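N2152 (Neocallimastix frontalis, PDB 5U22) probably hydrolyses rare arabinosyl substrates with polyspecific activity, acting as a family 39 glycoside hydrolase of a rumen anaerobic fungus. Local coordinates at residues 348-351 with 352-356; 132-136 with 137-141; 363-366 with 367-371. All blocks are in the same frame, centred on the assembly; numbering follows the deposited sequence.

Contact 1: 348-351 with 352-356; sequences GPND and GSVKA
Asn350 reaches two residues ahead with its side-chain oxygen and takes a hydrogen bond from the backbone of Gly352, closing an Asx turn. Gly352 N stands 2.9 Å from Asn350 OD1, and the N-H points at it with an angle of 149°, somewhat bent. The donor is also tilted from the plane of the carbonyl. The torsion that allows this sets CG between the backbone N and the carbonyl carbon (chi1 65°), folding the amide back over its own main chain.

The other end of the same amide works backward. Asn350 ND2 donates to Gly348 O at 2.8 Å, arriving nearly along the C=O axis (165°). One planar group thus ties the chain before it to the chain after it, with the oxygen accepting and the nitrogen donating, which fixes which way round the amide lies. Outside the loop, Thr410 OG1 bonds to Asn350 OD1 and Asn350 ND2 donates to Asn411 O, so both ends of the amide have a second partner.

Van der Waals contact is modest. Asn350 OD1 lies 3.4 Å from Gly352 CA, and Val354 CG2 comes within 4.3 Å of the same oxygen. Gly352 has positive phi, and a beta carbon there would run into Asp351 O.

The loop carries the chain from strand 341-347 into strand 353-359 at the surface of the beta-sandwich domain. Asp351 N bonds to the side-chain OG of Ser23 in strand 23-28, and Ser353 pairs with the same residue through the backbone, while the buried Val354 packs on Leu25 of that strand and on Phe346 of strand 341-347.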
ATOM      1  N   GLY A 348       2.875   9.548  13.309  1.00 13.19           N
ATOM      2  CA  GLY A 348       3.763   8.552  13.861  1.00 12.86           C
ATOM      3  C   GLY A 348       4.473   9.027  15.114  1.00 14.45           C
ATOM      4  O   GLY A 348       4.415  10.210  15.483  1.00 13.51           O
ATOM      5  N   PRO A 349       5.158   8.084  15.803  1.00 18.88           N
ATOM      6  CA  PRO A 349       5.953   8.424  16.994  1.00 16.76           C
ATOM      7  C   PRO A 349       6.729   9.726  16.854  1.00 18.90           C
ATOM      8  O   PRO A 349       7.422   9.950  15.856  1.00 17.06           O
ATOM      9  CB  PRO A 349       6.891   7.217  17.129  1.00 17.63           C
ATOM     10  CG  PRO A 349       6.023   6.065  16.617  1.00 13.09           C
ATOM     11  CD  PRO A 349       5.217   6.645  15.484  1.00 15.89           C
ATOM     12  N   ASN A 350       6.597  10.609  17.840  1.00 17.07           N
ATOM     13  CA  ASN A 350       7.239  11.914  17.760  1.00 14.07           C
ATOM     14  C   ASN A 350       7.396  12.470  19.169  1.00 19.12           C
ATOM     15  O   ASN A 350       6.886  11.908  20.144  1.00 16.48           O
ATOM     16  CB  ASN A 350       6.433  12.874  16.871  1.00 16.42           C
ATOM     17  CG  ASN A 350       5.070  13.197  17.447  1.00 17.64           C
ATOM     18  OD1 ASN A 350       4.945  14.015  18.360  1.00 16.05           O
ATOM     19  ND2 ASN A 350       4.034  12.556  16.911  1.00 17.78           N
ATOM     20  N   ASP A 351       8.096  13.603  19.259  1.00 16.11           N
ATOM     21  CA  ASP A 351       8.506  14.142  20.551  1.00 15.24           C
ATOM     22  C   ASP A 351       7.447  15.019  21.216  1.00 18.70           C
ATOM     23  O   ASP A 351       7.710  15.578  22.291  1.00 19.46           O
ATOM     24  CB  ASP A 351       9.824  14.914  20.399  1.00 19.41           C
ATOM     25  CG  ASP A 351      11.028  13.995  20.350  1.00 23.41           C
ATOM     26  OD1 ASP A 351      10.871  12.786  20.651  1.00 21.75           O
ATOM     27  OD2 ASP A 351      12.138  14.480  20.044  1.00 24.71           O
ATOM     28  N   GLY A 352       6.261  15.142  20.625  1.00 17.00           N
ATOM     29  CA  GLY A 352       5.150  15.830  21.244  1.00 19.04           C
ATOM     30  C   GLY A 352       4.947  17.244  20.753  1.00 17.94           C
ATOM     31  O   GLY A 352       3.939  17.869  21.109  1.00 18.81           O
ATOM     32  N   SER A 353       5.908  17.770  19.991  1.00 19.27           N
ATOM     33  CA  SER A 353       5.763  18.956  19.161  1.00 20.08           C
ATOM     34  C   SER A 353       6.248  18.595  17.768  1.00 17.37           C
ATOM     35  O   SER A 353       7.147  17.766  17.608  1.00 19.79           O
ATOM     36  CB  SER A 353       6.580  20.148  19.697  1.00 21.00           C
ATOM     37  OG  SER A 353       6.017  20.655  20.894  1.00 32.58           O
ATOM     38  N   VAL A 354       5.665  19.221  16.754  1.00 15.21           N
ATOM     39  CA  VAL A 354       6.103  19.029  15.380  1.00 16.88           C
ATOM     40  C   VAL A 354       6.347  20.385  14.732  1.00 17.47           C
ATOM     41  O   VAL A 354       5.545  21.312  14.879  1.00 18.52           O
ATOM     42  CB  VAL A 354       5.077  18.219  14.559  1.00 15.56           C
ATOM     43  CG1 VAL A 354       5.433  18.261  13.067  1.00 17.84           C
ATOM     44  CG2 VAL A 354       5.018  16.786  15.069  1.00 15.83           C
ATOM     45  N   LYS A 355       7.451  20.491  14.005  1.00 16.18           N
ATOM     46  CA  LYS A 355       7.769  21.654  13.191  1.00 18.53           C
ATOM     47  C   LYS A 355       7.843  21.175  11.750  1.00 18.63           C
ATOM     48  O   LYS A 355       8.726  20.381  11.399  1.00 17.53           O
ATOM     49  CB  LYS A 355       9.089  22.285  13.627  1.00 17.06           C
ATOM     50  CG  LYS A 355       9.440  23.589  12.936  1.00 16.40           C
ATOM     51  CD  LYS A 355      10.860  23.979  13.321  1.00 19.84           C
ATOM     52  CE  LYS A 355      11.208  25.389  12.887  1.00 25.54           C
ATOM     53  NZ  LYS A 355      12.610  25.745  13.308  1.00 30.14           N
ATOM     54  N   ALA A 356       6.896  21.626  10.931  1.00 18.79           N
ATOM     55  CA  ALA A 356       6.849  21.282   9.518  1.00 15.34           C
ATOM     56  C   ALA A 356       7.434  22.448   8.740  1.00 21.49           C
ATOM     57  O   ALA A 356       6.812  23.510   8.639  1.00 18.76           O
ATOM     58  CB  ALA A 356       5.420  20.974   9.079  1.00 15.08           C
TER

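Contact 2: 132-136 with 137-141; sequences KKSGL and TNFYG
From Leu136 the chain runs through Thr137 and Asn138 straight into strand 139-143, having left helix 117-134 at Gly135. Gly135 is the first residue to abandon helical angles, with positive phi (77°), and its N still donates to Lys132 O at 3.2 Å. One residue on, Leu136 N points almost straight at Ser134 OG, 3.1 Å away with an N-H angle of 168°. This is an ST turn, and it holds the chain close to the helix end as it turns. Ser134 OG is also bonded to Lys131 O, so the hydroxyl links the last turn of the helix to the loop.

The turn belongs to the beta-alpha-beta unit of strand 98-102, helix 117-134 and strand 139-143, one of the repeated crossovers of the TIM barrel. Because it leads from a helix into the next strand, it lies at the end of the barrel away from the face where TIM-barrel enzymes carry their active sites.

Phe139 holds CG anti to the carbonyl carbon, beside the backbone N (chi1 -53°), which helps turn its ring back toward Leu136, whose CB comes obliquely onto the ring's CE2 corner at 3.8 Å. Leu136 O sits 3.5 Å from the same CE2 at the ring edge, near the ring plane. With the ring cut back to an alanine here, a gap would probably open beside Leu136, and Val99, Ile101 and Ala88 would lose the aromatic surface they pack on.

Leu136 also lies alongside Asn138, the two side chains pointing the same way. Asn138 OD1 approaches Leu136 CB at 3.6 Å and Leu136 CD2 at 4.0 Å; this oxygen is buried with no polar partner in the model, whereas Asn138 ND2 donates to Ala88 O of helix 84-91.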
ATOM      1  N   LYS A 132     -10.600 -14.875 -18.305  1.00 21.19           N
ATOM      2  CA  LYS A 132     -10.735 -14.412 -19.686  1.00 26.35           C
ATOM      3  C   LYS A 132     -12.198 -14.213 -20.071  1.00 29.44           C
ATOM      4  O   LYS A 132     -12.539 -13.236 -20.752  1.00 28.90           O
ATOM      5  CB  LYS A 132     -10.054 -15.395 -20.643  1.00 24.64           C
ATOM      6  CG  LYS A 132      -8.535 -15.409 -20.545  1.00 27.30           C
ATOM      7  N   LYS A 133     -13.079 -15.121 -19.637  1.00 21.21           N
ATOM      8  CA  LYS A 133     -14.494 -15.002 -19.976  1.00 22.87           C
ATOM      9  C   LYS A 133     -15.131 -13.768 -19.346  1.00 25.45           C
ATOM     10  O   LYS A 133     -16.105 -13.231 -19.889  1.00 23.33           O
ATOM     11  CB  LYS A 133     -15.247 -16.259 -19.543  1.00 22.42           C
ATOM     12  N   SER A 134     -14.612 -13.309 -18.203  1.00 18.53           N
ATOM     13  CA  SER A 134     -15.179 -12.128 -17.556  1.00 25.16           C
ATOM     14  C   SER A 134     -15.049 -10.881 -18.427  1.00 23.83           C
ATOM     15  O   SER A 134     -15.843  -9.945 -18.293  1.00 22.50           O
ATOM     16  CB  SER A 134     -14.499 -11.881 -16.204  1.00 20.97           C
ATOM     17  OG  SER A 134     -13.230 -11.271 -16.409  1.00 21.30           O
ATOM     18  N   GLY A 135     -14.052 -10.833 -19.304  1.00 20.71           N
ATOM     19  CA  GLY A 135     -13.799  -9.652 -20.100  1.00 23.55           C
ATOM     20  C   GLY A 135     -13.111  -8.520 -19.366  1.00 22.75           C
ATOM     21  O   GLY A 135     -12.811  -7.496 -19.987  1.00 26.11           O
ATOM     22  N   LEU A 136     -12.843  -8.672 -18.068  1.00 23.35           N
ATOM     23  CA  LEU A 136     -12.221  -7.609 -17.295  1.00 19.59           C
ATOM     24  C   LEU A 136     -10.719  -7.578 -17.544  1.00 20.57           C
ATOM     25  O   LEU A 136     -10.079  -8.621 -17.701  1.00 21.61           O
ATOM     26  CB  LEU A 136     -12.497  -7.802 -15.803  1.00 20.06           C
ATOM     27  CG  LEU A 136     -13.976  -7.813 -15.402  1.00 18.89           C
ATOM     28  CD1 LEU A 136     -14.158  -8.601 -14.116  1.00 21.74           C
ATOM     29  CD2 LEU A 136     -14.510  -6.396 -15.243  1.00 23.80           C
ATOM     30  N   THR A 137     -10.166  -6.370 -17.591  1.00 20.66           N
ATOM     31  CA  THR A 137      -8.725  -6.189 -17.716  1.00 19.79           C
ATOM     32  C   THR A 137      -8.178  -5.284 -16.616  1.00 23.46           C
ATOM     33  O   THR A 137      -7.072  -4.763 -16.751  1.00 24.98           O
ATOM     34  CB  THR A 137      -8.359  -5.625 -19.093  1.00 23.99           C
ATOM     35  OG1 THR A 137      -9.159  -4.465 -19.363  1.00 27.41           O
ATOM     36  CG2 THR A 137      -8.585  -6.671 -20.185  1.00 18.07           C
ATOM     37  N   ASN A 138      -8.926  -5.074 -15.527  1.00 18.03           N
ATOM     38  CA  ASN A 138      -8.407  -4.279 -14.419  1.00 17.98           C
ATOM     39  C   ASN A 138      -7.746  -5.134 -13.344  1.00 21.32           C
ATOM     40  O   ASN A 138      -7.712  -4.740 -12.170  1.00 18.62           O
ATOM     41  CB  ASN A 138      -9.505  -3.395 -13.821  1.00 15.01           C
ATOM     42  CG  ASN A 138     -10.713  -4.175 -13.336  1.00 19.82           C
ATOM     43  OD1 ASN A 138     -10.923  -5.327 -13.710  1.00 19.65           O
ATOM     44  ND2 ASN A 138     -11.528  -3.537 -12.494  1.00 19.04           N
ATOM     45  N   PHE A 139      -7.212  -6.293 -13.713  1.00 15.11           N
ATOM     46  CA  PHE A 139      -6.367  -7.028 -12.793  1.00 15.94           C
ATOM     47  C   PHE A 139      -4.947  -6.485 -12.855  1.00 19.58           C
ATOM     48  O   PHE A 139      -4.470  -6.044 -13.905  1.00 19.53           O
ATOM     49  CB  PHE A 139      -6.373  -8.522 -13.118  1.00 18.04           C
ATOM     50  CG  PHE A 139      -7.744  -9.111 -13.191  1.00 13.44           C
ATOM     51  CD1 PHE A 139      -8.448  -9.414 -12.037  1.00 15.28           C
ATOM     52  CD2 PHE A 139      -8.337  -9.360 -14.425  1.00 21.41           C
ATOM     53  CE1 PHE A 139      -9.719  -9.975 -12.107  1.00 12.40           C
ATOM     54  CE2 PHE A 139      -9.606  -9.898 -14.504  1.00 19.55           C
ATOM     55  CZ  PHE A 139     -10.299 -10.211 -13.340  1.00 19.29           C
ATOM     56  N   TYR A 140      -4.290  -6.496 -11.700  1.00 17.82           N
ATOM     57  CA  TYR A 140      -2.915  -6.037 -11.565  1.00 14.65           C
ATOM     58  C   TYR A 140      -1.923  -7.095 -12.023  1.00 15.52           C
ATOM     59  O   TYR A 140      -0.859  -6.760 -12.563  1.00 14.45           O
ATOM     60  CB  TYR A 140      -2.670  -5.690 -10.102  1.00 14.81           C
ATOM     61  CG  TYR A 140      -1.386  -4.975  -9.750  1.00 18.84           C
ATOM     62  CD1 TYR A 140      -1.052  -3.752 -10.324  1.00 18.67           C
ATOM     63  CD2 TYR A 140      -0.533  -5.500  -8.783  1.00 14.34           C
ATOM     64  CE1 TYR A 140       0.116  -3.084  -9.945  1.00 16.42           C
ATOM     65  CE2 TYR A 140       0.619  -4.842  -8.405  1.00 15.67           C
ATOM     66  CZ  TYR A 140       0.944  -3.646  -8.990  1.00 16.38           C
ATOM     67  OH  TYR A 140       2.094  -3.003  -8.584  1.00 18.01           O
ATOM     68  N   GLY A 141      -2.250  -8.356 -11.796  1.00 14.44           N
ATOM     69  CA  GLY A 141      -1.393  -9.450 -12.212  1.00 13.99           C
ATOM     70  C   GLY A 141      -1.822 -10.724 -11.524  1.00 16.29           C
ATOM     71  O   GLY A 141      -2.692 -10.725 -10.648  1.00 16.06           O
TER

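Contact 3: 363-366 with 367-371; sequences SFLG and SSAHV
A type II' beta turn from Leu365 to Ser368 takes the chain out of a short 3-10 segment and into strand 368-376, in the beta-sandwich domain. The contact is local: a backbone closure with one small apolar touch inside it. Gly366 occupies the first corner with positive phi and a psi of -140°, angles a residue with a beta carbon would adopt poorly, since that carbon would press on Ser367 N. Ser367 fills the second corner. The closing bond, from Ser368 N to Leu365 O, is weak at 3.4 Å. Just before it, Gly366 N donates to Ser363 O at 2.9 Å, which finishes the 3-10 segment.

Beneath the turn Leu365 extends CD1 to Ala369 CB, 4.2 Å away. With CG anti to the carbonyl carbon (chi1 -63°), the leucine lies inward beside the start of the strand. Both residues are buried, and both rest on Ile398 and on Ile420 of strand 415-422. The strand itself is held by backbone bonds from Ala369 to Tyr396 and from Val371 to Lys394.

Leu365 O and Ser368 O, both acceptors, come within 2.8 Å of each other, a proximity unlikely to add stability. With such a long closing bond, the shape of the turn probably owes more to the glycine corner, the 3-10 bond and the buried Leu365-Ala369 touch than to polar attraction across it.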
ATOM      1  N   SER A 363       5.630  29.529  -6.233  1.00 19.83           N
ATOM      2  CA  SER A 363       5.466  30.946  -6.488  1.00 19.18           C
ATOM      3  C   SER A 363       4.008  31.319  -6.664  1.00 19.86           C
ATOM      4  O   SER A 363       3.663  32.496  -6.485  1.00 20.63           O
ATOM      5  CB  SER A 363       6.278  31.348  -7.713  1.00 18.84           C
ATOM      6  OG  SER A 363       5.840  30.632  -8.849  1.00 20.91           O
ATOM      7  N   PHE A 364       3.130  30.350  -6.981  1.00 15.96           N
ATOM      8  CA  PHE A 364       1.721  30.710  -7.111  1.00 16.29           C
ATOM      9  C   PHE A 364       1.126  31.173  -5.786  1.00 13.41           C
ATOM     10  O   PHE A 364       0.080  31.825  -5.790  1.00 18.99           O
ATOM     11  CB  PHE A 364       0.885  29.566  -7.741  1.00 14.37           C
ATOM     12  CG  PHE A 364       0.778  28.295  -6.922  1.00 19.30           C
ATOM     13  CD1 PHE A 364       0.048  28.245  -5.732  1.00 18.49           C
ATOM     14  CD2 PHE A 364       1.317  27.113  -7.412  1.00 15.53           C
ATOM     15  CE1 PHE A 364      -0.061  27.060  -5.011  1.00 16.44           C
ATOM     16  CE2 PHE A 364       1.203  25.921  -6.705  1.00 15.13           C
ATOM     17  CZ  PHE A 364       0.524  25.894  -5.505  1.00 17.31           C
ATOM     18  N   LEU A 365       1.779  30.877  -4.663  1.00 18.08           N
ATOM     19  CA  LEU A 365       1.313  31.377  -3.377  1.00 19.47           C
ATOM     20  C   LEU A 365       1.673  32.839  -3.148  1.00 26.54           C
ATOM     21  O   LEU A 365       1.144  33.445  -2.213  1.00 23.65           O
ATOM     22  CB  LEU A 365       1.886  30.525  -2.240  1.00 16.36           C
ATOM     23  CG  LEU A 365       1.477  29.049  -2.217  1.00 16.07           C
ATOM     24  CD1 LEU A 365       2.282  28.257  -1.182  1.00 15.93           C
ATOM     25  CD2 LEU A 365      -0.008  28.906  -1.936  1.00 18.55           C
ATOM     26  N   GLY A 366       2.544  33.418  -3.973  1.00 22.17           N
ATOM     27  CA  GLY A 366       2.942  34.799  -3.750  1.00 19.21           C
ATOM     28  C   GLY A 366       3.637  34.949  -2.413  1.00 23.97           C
ATOM     29  O   GLY A 366       4.439  34.107  -2.005  1.00 24.72           O
ATOM     30  N   SER A 367       3.335  36.036  -1.709  1.00 25.30           N
ATOM     31  CA  SER A 367       4.001  36.300  -0.442  1.00 22.31           C
ATOM     32  C   SER A 367       3.166  35.880   0.751  1.00 20.97           C
ATOM     33  O   SER A 367       3.577  36.103   1.897  1.00 24.82           O
ATOM     34  CB  SER A 367       4.349  37.787  -0.326  1.00 26.36           C
ATOM     35  OG  SER A 367       3.165  38.540  -0.177  1.00 29.44           O
ATOM     36  N   SER A 368       2.010  35.269   0.512  1.00 24.82           N
ATOM     37  CA  SER A 368       1.050  34.991   1.567  1.00 23.12           C
ATOM     38  C   SER A 368       0.388  33.656   1.285  1.00 21.50           C
ATOM     39  O   SER A 368      -0.238  33.489   0.236  1.00 25.68           O
ATOM     40  CB  SER A 368      -0.002  36.096   1.642  1.00 32.24           C
ATOM     41  OG  SER A 368      -0.776  35.943   2.809  1.00 36.30           O
ATOM     42  N   ALA A 369       0.507  32.722   2.223  1.00 21.43           N
ATOM     43  CA  ALA A 369      -0.101  31.410   2.088  1.00 26.12           C
ATOM     44  C   ALA A 369      -1.176  31.220   3.146  1.00 24.24           C
ATOM     45  O   ALA A 369      -0.975  31.547   4.318  1.00 24.75           O
ATOM     46  CB  ALA A 369       0.946  30.303   2.211  1.00 24.75           C
ATOM     47  N   HIS A 370      -2.314  30.677   2.737  1.00 17.36           N
ATOM     48  CA  HIS A 370      -3.341  30.291   3.693  1.00 20.95           C
ATOM     49  C   HIS A 370      -3.081  28.857   4.151  1.00 21.93           C
ATOM     50  O   HIS A 370      -3.013  27.943   3.322  1.00 18.46           O
ATOM     51  CB  HIS A 370      -4.729  30.416   3.081  1.00 17.87           C
ATOM     52  CG  HIS A 370      -5.818  30.189   4.072  1.00 20.11           C
ATOM     53  ND1 HIS A 370      -6.107  31.092   5.074  1.00 20.67           N
ATOM     54  CD2 HIS A 370      -6.650  29.138   4.256  1.00 21.29           C
ATOM     55  CE1 HIS A 370      -7.088  30.618   5.819  1.00 24.46           C
ATOM     56  NE2 HIS A 370      -7.445  29.440   5.337  1.00 25.21           N
ATOM     57  N   VAL A 371      -2.932  28.660   5.460  1.00 17.30           N
ATOM     58  CA  VAL A 371      -2.527  27.372   6.023  1.00 13.58           C
ATOM     59  C   VAL A 371      -3.645  26.845   6.910  1.00 19.60           C
ATOM     60  O   VAL A 371      -4.006  27.479   7.906  1.00 19.63           O
ATOM     61  CB  VAL A 371      -1.214  27.486   6.811  1.00 16.59           C
ATOM     62  CG1 VAL A 371      -0.832  26.139   7.416  1.00 17.04           C
ATOM     63  CG2 VAL A 371      -0.114  28.008   5.892  1.00 22.28           C
TER

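In the fold
All three contacts are short loops leading into a strand, but they serve different domains. Contacts 1 and 3 feed consecutive strands, 353-359 and 368-376, of the same mixed sheet in the beta sandwich; their centres lie about 24 Å apart. Contact 2 starts a strand of the TIM barrel, its centre about 44 Å from that of contact 1, on the opposite side of the chain's centre. Contacts 1 and 2 are surface contacts and contact 3 is partly buried. The chemistry differs too: a side-chain amide organises contact 1, a serine hydroxyl and an aromatic ring shape contact 2, and contact 3 combines a backbone turn with aliphatic packing.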